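Local atomic coordinates of polyhedrin (Uranotaenia sapphirina cypovirus, PDB entry 4ZQX), a protein that forms the crystalline matrix of the polyhedra that enclose and protect cypovirus particles, and binds ATP. Residues H68-S71 / E72-Q76. Residues are numbered along the deposited sequence; the frame is centred on the assembly and turned at random.
Sequences HQMS and EYELQ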
ATOM      1  N   HIS A  68      24.152  -8.149  -1.824  1.00 45.29           N
ATOM      2  CA  HIS A  68      22.808  -8.687  -2.025  0.58 45.67           C
ATOM      3  C   HIS A  68      21.845  -8.099  -1.004  1.00 42.09           C
ATOM      4  O   HIS A  68      22.239  -7.742   0.102  1.00 41.51           O
ATOM      5  CB  HIS A  68      22.805 -10.226  -1.979  0.58 50.47           C
ATOM      6  CG  HIS A  68      22.797 -10.809  -0.598  0.58 55.17           C
ATOM      7  ND1 HIS A  68      23.900 -11.420  -0.042  0.58 56.89           N
ATOM      8  CD2 HIS A  68      21.809 -10.906   0.326  0.58 57.12           C
ATOM      9  CE1 HIS A  68      23.599 -11.852   1.170  0.58 58.11           C
ATOM     10  NE2 HIS A  68      22.337 -11.550   1.418  0.58 58.00           N
ATOM     11  N   GLN A  69      20.584  -7.984  -1.392  1.00 36.08           N
ATOM     12  CA  GLN A  69      19.571  -7.431  -0.505  1.00 33.98           C
ATOM     13  C   GLN A  69      19.024  -8.510   0.408  1.00 34.59           C
ATOM     14  O   GLN A  69      18.642  -9.587  -0.051  1.00 35.91           O
ATOM     15  CB  GLN A  69      18.433  -6.798  -1.298  1.00 34.15           C
ATOM     16  CG  GLN A  69      17.480  -6.031  -0.413  1.00 34.11           C
ATOM     17  CD  GLN A  69      16.408  -5.315  -1.195  1.00 35.89           C
ATOM     18  OE1 GLN A  69      16.348  -5.403  -2.423  1.00 37.11           O
ATOM     19  NE2 GLN A  69      15.550  -4.587  -0.482  1.00 39.95           N
ATOM     20  N   MET A  70      18.981  -8.199   1.703  1.00 33.14           N
ATOM     21  CA  MET A  70      18.472  -9.114   2.718  1.00 33.31           C
ATOM     22  C   MET A  70      16.948  -9.175   2.672  1.00 34.66           C
ATOM     23  O   MET A  70      16.285  -8.230   2.249  1.00 36.24           O
ATOM     24  CB  MET A  70      18.944  -8.659   4.096  1.00 34.53           C
ATOM     25  CG  MET A  70      20.438  -8.603   4.205  1.00 37.24           C
ATOM     26  SD  MET A  70      20.967  -7.720   5.674  1.00 42.18           S
ATOM     27  CE  MET A  70      20.507  -8.842   6.976  1.00 43.06           C
ATOM     28  N   SER A  71      16.390 -10.295   3.109  1.00 33.69           N
ATOM     29  CA  SER A  71      14.942 -10.479   3.100  1.00 32.54           C
ATOM     30  C   SER A  71      14.262  -9.857   4.332  1.00 33.22           C
ATOM     31  O   SER A  71      14.907  -9.619   5.362  1.00 33.77           O
ATOM     32  CB  SER A  71      14.631 -11.968   3.060  1.00 34.00           C
ATOM     33  OG  SER A  71      14.971 -12.548   4.299  1.00 35.73           O
ATOM     34  N   GLU A  72      12.955  -9.602   4.224  1.00 33.05           N
ATOM     35  CA  GLU A  72      12.188  -9.105   5.365  1.00 32.74           C
ATOM     36  C   GLU A  72      12.262 -10.086   6.530  1.00 31.49           C
ATOM     37  O   GLU A  72      12.309  -9.679   7.674  1.00 31.95           O
ATOM     38  CB  GLU A  72      10.730  -8.829   4.993  1.00 34.24           C
ATOM     39  CG  GLU A  72       9.928  -8.245   6.151  1.00 35.72           C
ATOM     40  CD  GLU A  72       8.508  -7.868   5.797  1.00 40.02           C
ATOM     41  OE1 GLU A  72       7.999  -8.293   4.734  1.00 40.90           O
ATOM     42  OE2 GLU A  72       7.894  -7.145   6.607  1.00 41.24           O
ATOM     43  N   TYR A  73      12.272 -11.374   6.228  1.00 31.09           N
ATOM     44  CA  TYR A  73      12.362 -12.413   7.256  1.00 28.89           C
ATOM     45  C   TYR A  73      13.614 -12.242   8.123  1.00 29.80           C
ATOM     46  O   TYR A  73      13.546 -12.235   9.361  1.00 31.91           O
ATOM     47  CB  TYR A  73      12.377 -13.792   6.576  1.00 31.23           C
ATOM     48  CG  TYR A  73      12.637 -14.964   7.483  1.00 34.35           C
ATOM     49  CD1 TYR A  73      11.670 -15.411   8.364  1.00 35.12           C
ATOM     50  CD2 TYR A  73      13.838 -15.645   7.431  1.00 35.22           C
ATOM     51  CE1 TYR A  73      11.893 -16.495   9.175  1.00 36.55           C
ATOM     52  CE2 TYR A  73      14.074 -16.723   8.234  1.00 36.62           C
ATOM     53  CZ  TYR A  73      13.097 -17.143   9.109  1.00 37.83           C
ATOM     54  OH  TYR A  73      13.325 -18.222   9.923  1.00 40.84           O
ATOM     55  N   GLU A  74      14.761 -12.103   7.473  1.00 30.27           N
ATOM     56  CA  GLU A  74      16.024 -11.936   8.189  1.00 33.83           C
ATOM     57  C   GLU A  74      16.067 -10.639   8.977  1.00 32.52           C
ATOM     58  O   GLU A  74      16.557 -10.606  10.115  1.00 32.55           O
ATOM     59  CB  GLU A  74      17.186 -11.881   7.208  1.00 39.22           C
ATOM     60  CG  GLU A  74      17.435 -13.081   6.387  1.00 44.31           C
ATOM     61  CD  GLU A  74      18.504 -12.755   5.365  1.00 48.81           C
ATOM     62  OE1 GLU A  74      19.684 -12.751   5.755  1.00 51.62           O
ATOM     63  OE2 GLU A  74      18.164 -12.434   4.201  1.00 49.30           O
ATOM     64  N   LEU A  75      15.602  -9.555   8.357  1.00 30.94           N
ATOM     65  CA  LEU A  75      15.614  -8.257   9.032  1.00 31.02           C
ATOM     66  C   LEU A  75      14.671  -8.247  10.244  1.00 30.84           C
ATOM     67  O   LEU A  75      15.024  -7.750  11.316  1.00 31.02           O
ATOM     68  CB  LEU A  75      15.232  -7.151   8.050  1.00 32.65           C
ATOM     69  CG  LEU A  75      16.254  -6.979   6.918  1.00 34.70           C
ATOM     70  CD1 LEU A  75      15.690  -6.149   5.773  1.00 36.53           C
ATOM     71  CD2 LEU A  75      17.539  -6.342   7.445  1.00 36.41           C
ATOM     72  N   GLN A  76      13.470  -8.786  10.074  1.00 32.27           N
ATOM     73  CA  GLN A  76      12.515  -8.786  11.171  1.00 31.65           C
ATOM     74  C   GLN A  76      13.046  -9.636  12.316  1.00 31.64           C
ATOM     75  O   GLN A  76      12.819  -9.317  13.486  1.00 32.07           O
ATOM     76  CB  GLN A  76      11.150  -9.295  10.731  1.00 33.02           C
ATOM     77  CG  GLN A  76      10.060  -9.154  11.806  1.00 35.42           C
ATOM     78  CD  GLN A  76       9.810  -7.710  12.201  1.00 36.41           C
ATOM     79  OE1 GLN A  76       9.704  -6.827  11.350  1.00 38.19           O
ATOM     80  NE2 GLN A  76       9.717  -7.463  13.500  1.00 36.95           N
TER
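Ser71 and Glu74 form a capping box at the start of helix 72-83, a worked example of how the first turn of a helix, whose N-H groups lack carbonyl partners from a preceding turn, can be supplied by side chains instead. In one direction Ser71 OG, held between its own backbone N and carbonyl carbon (chi1 70°), accepts the N-H of Glu74 at 3.2 Å. In the other, the Glu74 side chain reaches back along the helix start, and its OE2 takes the N-H of Ser71 at 3.0 Å. That N-H points almost straight at the oxygen (177°), yet meets it from above the carboxylate plane, 39° out of it. The glutamate chain runs extended beyond CG, which passes alongside the serine hydroxyl, CG to Ser71 OG being 3.3 Å. The first regular backbone bond follows, from Leu75 N to Ser71 O at 3.1 Å, so Ser71 engages the helix through its N-H, hydroxyl and carbonyl together.

Just outside the box, Met70 (N') and Leu75 (N4) form a hydrophobic staple, which commonly accompanies a capping box. Their side chains cross at about a right angle, and the bend of the methionine at chi3 brings its terminal methyl to the leucine branch. Met61 and Asp63 also touch Leu75, while Arg97 touches Met70. The cap lies at a subunit interface: the N-H of Tyr73 is bonded to Gln69 OE1 of a second subunit, and the tyrosine ring meets Trp210 of that subunit edge-to-face. The carboxylate of Glu72 is salt-bridged to Lys56. In the staple, Met70 CE rests 3.9 Å from Leu75 CD2.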